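Local coordinates for protein triacylglycerol lipase (Clostridium botulinum, PDB 5AH1) that hydrolyses ester bonds as a zinc-containing lipase-like esterase of the alpha/beta-hydrolase fold, and probably also cleaves synthetic polyesters, at residues A[126-139]-A[183-195]. Numbering follows the deposited sequence. Where two conformers were deposited one is given.
Sequences SSNWDRACELYAYI and MGGQTIRTLTQLL. With ZN (zinc ion), chain B.
Thr-187 OG1 is both donor and acceptor toward helix 128-139: it donates to Asn-128 OD1 at 2.7 Å, within the plane of that carbonyl, and accepts from Arg-131. The guanidinium meets the hydroxyl side-on: Arg-131 NE lies 2.9 Å from Thr-187 OG1 and Arg-131 NH2 makes a second, more bent bond to the same atom, while NH1 turns to the carbonyl of Gly-123. Met-183, extended with CG anti to its backbone N (chi1 -164°), lays SD over the centre of one guanidinium face, 3.7 Å above the plane. Its CE ends against Ser-126 O, a buried carbonyl for which the model offers no hydrogen-bond partner. Asn-128 is a knob among Met-183, Gln-186, Thr-187 and Thr-190; its ND2 lies 3.0 Å from Gln-186 OE1 in a nearly straight bond that reaches the acceptor from above its carbonyl plane, the two amides standing 83° apart.

Further along, the helix axes approach to 8.5 Å at a crossing angle of -69°, with Ala-132 facing Leu-191, which fits between Ala-132, Leu-135, Tyr-136 and Ile-139, its CD2 3.6 Å from Leu-135 CD2. The flank is looser: the partly exposed Trp-129 has Leu-194 CD1 over one ring face, toward the rim, and its CZ3 3.9 Å from Leu-194 CD2; Tyr-136 CD1 meets Leu-195 CD2 obliquely.

On its far side, helix 128-139 presents Asp-130 to the zinc ion, completed by His-150, His-156 and Asp-302. Gly-184 of helix 183-195 is the last glycine of a probable GxSxG nucleophile elbow, characteristic of the alpha/beta-hydrolase fold.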
loop_
_atom_site.group_PDB
_atom_site.type_symbol
_atom_site.label_atom_id
_atom_site.label_comp_id
_atom_site.label_asym_id
_atom_site.label_seq_id
_atom_site.Cartn_x
_atom_site.Cartn_y
_atom_site.Cartn_z
ATOM N N SER A 126 -9.369 -3.072 5.205
ATOM C CA SER A 126 -10.555 -2.513 4.575
ATOM C C SER A 126 -10.366 -2.283 3.076
ATOM O O SER A 126 -9.254 -2.372 2.546
ATOM C CB SER A 126 -10.976 -1.238 5.292
ATOM O OG SER A 126 -11.317 -1.549 6.636
ATOM N N SER A 127 -11.457 -1.970 2.381
ATOM C CA SER A 127 -11.388 -1.715 0.953
ATOM C C SER A 127 -10.614 -0.430 0.654
ATOM O O SER A 127 -10.422 0.422 1.509
ATOM C CB SER A 127 -12.782 -1.569 0.380
ATOM O OG SER A 127 -13.398 -0.412 0.917
ATOM N N ASN A 128 -10.186 -0.288 -0.593
ATOM C CA ASN A 128 -9.523 0.942 -1.016
ATOM C C ASN A 128 -10.451 2.155 -0.919
ATOM O O ASN A 128 -10.003 3.245 -0.568
ATOM C CB ASN A 128 -8.965 0.774 -2.430
ATOM C CG ASN A 128 -7.643 0.051 -2.428
ATOM O OD1 ASN A 128 -6.701 0.497 -1.760
ATOM N ND2 ASN A 128 -7.535 -1.031 -3.186
ATOM N N TRP A 129 -11.729 1.989 -1.231
ATOM C CA TRP A 129 -12.673 3.085 -1.029
ATOM C C TRP A 129 -12.680 3.510 0.442
ATOM O O TRP A 129 -12.536 4.697 0.781
ATOM C CB TRP A 129 -14.073 2.654 -1.436
ATOM C CG TRP A 129 -15.143 3.685 -1.162
ATOM C CD1 TRP A 129 -15.753 3.947 0.049
ATOM C CD2 TRP A 129 -15.747 4.588 -2.110
ATOM N NE1 TRP A 129 -16.680 4.943 -0.100
ATOM C CE2 TRP A 129 -16.703 5.348 -1.409
ATOM C CE3 TRP A 129 -15.563 4.833 -3.486
ATOM C CZ2 TRP A 129 -17.506 6.297 -2.041
ATOM C CZ3 TRP A 129 -16.351 5.777 -4.096
ATOM C CH2 TRP A 129 -17.298 6.508 -3.378
ATOM N N ASP A 130 -12.844 2.535 1.338
ATOM C CA ASP A 130 -12.943 2.865 2.754
ATOM C C ASP A 130 -11.638 3.522 3.221
ATOM O O ASP A 130 -11.653 4.514 3.946
ATOM C CB ASP A 130 -13.237 1.627 3.606
ATOM C CG ASP A 130 -14.662 1.050 3.410
ATOM O OD1 ASP A 130 -15.439 1.525 2.538
ATOM O OD2 ASP A 130 -15.001 0.107 4.167
ATOM N N ARG A 131 -10.515 2.948 2.810
ATOM C CA ARG A 131 -9.210 3.502 3.153
ATOM C C ARG A 131 -8.990 4.911 2.614
ATOM O O ARG A 131 -8.369 5.727 3.273
ATOM C CB ARG A 131 -8.120 2.539 2.698
ATOM C CG ARG A 131 -8.086 1.241 3.552
ATOM C CD ARG A 131 -7.266 0.150 2.897
ATOM N NE ARG A 131 -5.974 0.602 2.374
ATOM C CZ ARG A 131 -4.781 0.270 2.863
ATOM N NH1 ARG A 131 -4.638 -0.385 4.016
ATOM N NH2 ARG A 131 -3.704 0.671 2.209
ATOM N N ALA A 132 -9.487 5.190 1.420
ATOM C CA ALA A 132 -9.383 6.532 0.865
ATOM C C ALA A 132 -10.197 7.551 1.674
ATOM O O ALA A 132 -9.734 8.666 1.914
ATOM C CB ALA A 132 -9.785 6.547 -0.596
ATOM N N CYS A 133 -11.404 7.168 2.090
ATOM C CA CYS A 133 -12.215 8.031 2.931
ATOM C C CYS A 133 -11.532 8.266 4.267
ATOM O O CYS A 133 -11.563 9.368 4.807
ATOM C CB CYS A 133 -13.596 7.412 3.160
ATOM S SG CYS A 133 -14.611 7.238 1.652
ATOM N N GLU A 134 -10.927 7.215 4.812
ATOM C CA GLU A 134 -10.176 7.332 6.058
ATOM C C GLU A 134 -8.958 8.235 5.871
ATOM O O GLU A 134 -8.655 9.051 6.742
ATOM C CB GLU A 134 -9.790 5.949 6.557
ATOM C CG GLU A 134 -11.022 5.133 6.955
ATOM C CD GLU A 134 -10.790 3.640 6.956
ATOM O OE1 GLU A 134 -9.647 3.182 6.761
ATOM O OE2 GLU A 134 -11.779 2.900 7.171
ATOM N N LEU A 135 -8.261 8.089 4.750
ATOM C CA LEU A 135 -7.090 8.908 4.458
ATOM C C LEU A 135 -7.440 10.400 4.360
ATOM O O LEU A 135 -6.734 11.259 4.901
ATOM C CB LEU A 135 -6.440 8.420 3.166
ATOM C CG LEU A 135 -5.188 9.152 2.705
ATOM C CD1 LEU A 135 -4.128 9.171 3.790
ATOM C CD2 LEU A 135 -4.664 8.490 1.439
ATOM N N TYR A 136 -8.544 10.699 3.680
ATOM C CA TYR A 136 -9.063 12.059 3.626
ATOM C C TYR A 136 -9.236 12.655 5.026
ATOM O O TYR A 136 -8.696 13.723 5.330
ATOM C CB TYR A 136 -10.376 12.082 2.828
ATOM C CG TYR A 136 -11.070 13.414 2.855
ATOM C CD1 TYR A 136 -10.714 14.432 1.984
ATOM C CD2 TYR A 136 -12.087 13.658 3.757
ATOM C CE1 TYR A 136 -11.347 15.662 2.029
ATOM C CE2 TYR A 136 -12.719 14.881 3.815
ATOM C CZ TYR A 136 -12.338 15.888 2.953
ATOM O OH TYR A 136 -12.980 17.103 3.001
ATOM N N ALA A 137 -9.930 11.942 5.896
ATOM C CA ALA A 137 -10.161 12.441 7.249
ATOM C C ALA A 137 -8.877 12.509 8.056
ATOM O O ALA A 137 -8.711 13.411 8.885
ATOM C CB ALA A 137 -11.180 11.576 7.953
ATOM N N TYR A 138 -7.975 11.558 7.840
ATOM C CA TYR A 138 -6.718 11.532 8.580
ATOM C C TYR A 138 -5.895 12.778 8.282
ATOM O O TYR A 138 -5.193 13.301 9.154
ATOM C CB TYR A 138 -5.900 10.269 8.253
ATOM C CG TYR A 138 -4.920 9.940 9.339
ATOM C CD1 TYR A 138 -3.677 10.543 9.380
ATOM C CD2 TYR A 138 -5.272 9.109 10.391
ATOM C CE1 TYR A 138 -2.788 10.289 10.403
ATOM C CE2 TYR A 138 -4.392 8.856 11.423
ATOM C CZ TYR A 138 -3.151 9.448 11.419
ATOM O OH TYR A 138 -2.276 9.220 12.457
ATOM N N ILE A 139 -5.978 13.247 7.036
ATOM C CA ILE A 139 -5.238 14.436 6.623
ATOM C C ILE A 139 -5.921 15.739 7.044
ATOM O O ILE A 139 -5.290 16.598 7.675
ATOM C CB ILE A 139 -5.020 14.422 5.075
ATOM C CG1 ILE A 139 -4.113 13.252 4.671
ATOM C CG2 ILE A 139 -4.410 15.729 4.589
ATOM C CD1 ILE A 139 -4.056 12.987 3.174
ATOM N N MET A 183 -0.737 -2.067 -0.909
ATOM C CA MET A 183 -2.086 -1.561 -1.104
ATOM C C MET A 183 -2.204 -0.035 -0.931
ATOM O O MET A 183 -3.123 0.592 -1.473
ATOM C CB MET A 183 -3.026 -2.249 -0.121
ATOM C CG MET A 183 -4.486 -2.097 -0.454
ATOM S SD MET A 183 -5.498 -2.845 0.834
ATOM C CE MET A 183 -7.088 -2.622 0.053
ATOM N N GLY A 184 -1.279 0.568 -0.190
ATOM C CA GLY A 184 -1.245 2.016 -0.048
ATOM C C GLY A 184 -1.204 2.748 -1.390
ATOM O O GLY A 184 -1.804 3.799 -1.520
ATOM N N GLY A 185 -0.578 2.140 -2.389
ATOM C CA GLY A 185 -0.540 2.723 -3.719
ATOM C C GLY A 185 -1.906 2.758 -4.404
ATOM O O GLY A 185 -2.258 3.736 -5.060
ATOM N N GLN A 186 -2.703 1.700 -4.252
ATOM C CA GLN A 186 -4.077 1.723 -4.737
ATOM C C GLN A 186 -4.888 2.762 -3.988
ATOM O O GLN A 186 -5.689 3.497 -4.581
ATOM C CB GLN A 186 -4.747 0.364 -4.554
ATOM C CG GLN A 186 -4.261 -0.754 -5.438
ATOM C CD GLN A 186 -4.970 -2.034 -5.070
ATOM O OE1 GLN A 186 -4.935 -2.456 -3.898
ATOM N NE2 GLN A 186 -5.666 -2.641 -6.037
ATOM N N THR A 187 -4.700 2.830 -2.670
ATOM C CA THR A 187 -5.466 3.760 -1.845
ATOM C C THR A 187 -5.189 5.212 -2.237
ATOM O O THR A 187 -6.113 6.015 -2.314
ATOM C CB THR A 187 -5.149 3.549 -0.370
ATOM O OG1 THR A 187 -5.489 2.203 0.003
ATOM C CG2 THR A 187 -5.920 4.532 0.512
ATOM N N ILE A 188 -3.929 5.569 -2.482
ATOM C CA ILE A 188 -3.614 6.963 -2.833
ATOM C C ILE A 188 -4.064 7.316 -4.247
ATOM O O ILE A 188 -4.472 8.450 -4.506
ATOM C CB ILE A 188 -2.108 7.340 -2.596
ATOM C CG1 ILE A 188 -1.161 6.508 -3.460
ATOM C CG2 ILE A 188 -1.790 7.171 -1.115
ATOM C CD1 ILE A 188 0.290 6.954 -3.376
ATOM N N ARG A 189 -4.058 6.338 -5.158
ATOM C CA ARG A 189 -4.639 6.564 -6.483
ATOM C C ARG A 189 -6.111 6.897 -6.343
ATOM O O ARG A 189 -6.641 7.768 -7.009
ATOM C CB ARG A 189 -4.462 5.348 -7.380
ATOM C CG ARG A 189 -3.045 5.103 -7.920
ATOM C CD ARG A 189 -2.920 3.738 -8.587
ATOM N NE ARG A 189 -4.009 3.532 -9.544
ATOM C CZ ARG A 189 -4.644 2.380 -9.741
ATOM N NH1 ARG A 189 -4.190 1.270 -9.178
ATOM N NH2 ARG A 189 -5.691 2.350 -10.542
ATOM N N THR A 190 -6.783 6.147 -5.476
ATOM C CA THR A 190 -8.237 6.251 -5.262
ATOM C C THR A 190 -8.585 7.606 -4.631
ATOM O O THR A 190 -9.512 8.291 -5.061
ATOM C CB THR A 190 -8.753 5.101 -4.375
ATOM O OG1 THR A 190 -8.428 3.860 -5.002
ATOM C CG2 THR A 190 -10.262 5.154 -4.163
ATOM N N LEU A 191 -7.826 8.021 -3.620
ATOM C CA LEU A 191 -8.049 9.334 -3.031
ATOM C C LEU A 191 -7.874 10.429 -4.078
ATOM O O LEU A 191 -8.673 11.365 -4.143
ATOM C CB LEU A 191 -7.081 9.578 -1.872
ATOM C CG LEU A 191 -7.207 10.968 -1.242
ATOM C CD1 LEU A 191 -8.467 11.090 -0.439
ATOM C CD2 LEU A 191 -6.008 11.314 -0.359
ATOM N N THR A 192 -6.845 10.320 -4.905
ATOM C CA THR A 192 -6.568 11.354 -5.899
ATOM C C THR A 192 -7.713 11.435 -6.924
ATOM O O THR A 192 -8.156 12.518 -7.308
ATOM C CB THR A 192 -5.207 11.106 -6.574
ATOM O OG1 THR A 192 -4.180 11.120 -5.572
ATOM C CG2 THR A 192 -4.925 12.164 -7.611
ATOM N N GLN A 193 -8.279 10.282 -7.278
ATOM C CA GLN A 193 -9.407 10.205 -8.193
ATOM C C GLN A 193 -10.629 10.906 -7.598
ATOM O O GLN A 193 -11.280 11.731 -8.238
ATOM C CB GLN A 193 -9.739 8.749 -8.496
ATOM C CG GLN A 193 -11.000 8.565 -9.316
ATOM C CD GLN A 193 -10.865 9.045 -10.731
ATOM O OE1 GLN A 193 -9.781 9.009 -11.327
ATOM N NE2 GLN A 193 -11.969 9.523 -11.277
ATOM N N LEU A 194 -10.949 10.560 -6.355
ATOM C CA LEU A 194 -12.097 11.146 -5.684
ATOM C C LEU A 194 -11.925 12.651 -5.469
ATOM O O LEU A 194 -12.842 13.426 -5.728
ATOM C CB LEU A 194 -12.348 10.434 -4.349
ATOM C CG LEU A 194 -12.941 9.021 -4.478
ATOM C CD1 LEU A 194 -12.952 8.314 -3.146
ATOM C CD2 LEU A 194 -14.358 9.045 -5.064
ATOM N N LEU A 195 -10.765 13.081 -4.992
ATOM C CA LEU A 195 -10.536 14.506 -4.813
ATOM C C LEU A 195 -10.781 15.258 -6.117
ATOM O O LEU A 195 -11.474 16.267 -6.143
ATOM C CB LEU A 195 -9.119 14.784 -4.304
ATOM C CG LEU A 195 -8.870 14.450 -2.829
ATOM C CD1 LEU A 195 -7.378 14.520 -2.551
ATOM C CD2 LEU A 195 -9.644 15.379 -1.908
HETATM ZN ZN ZN B . -17.058 0.466 2.439
#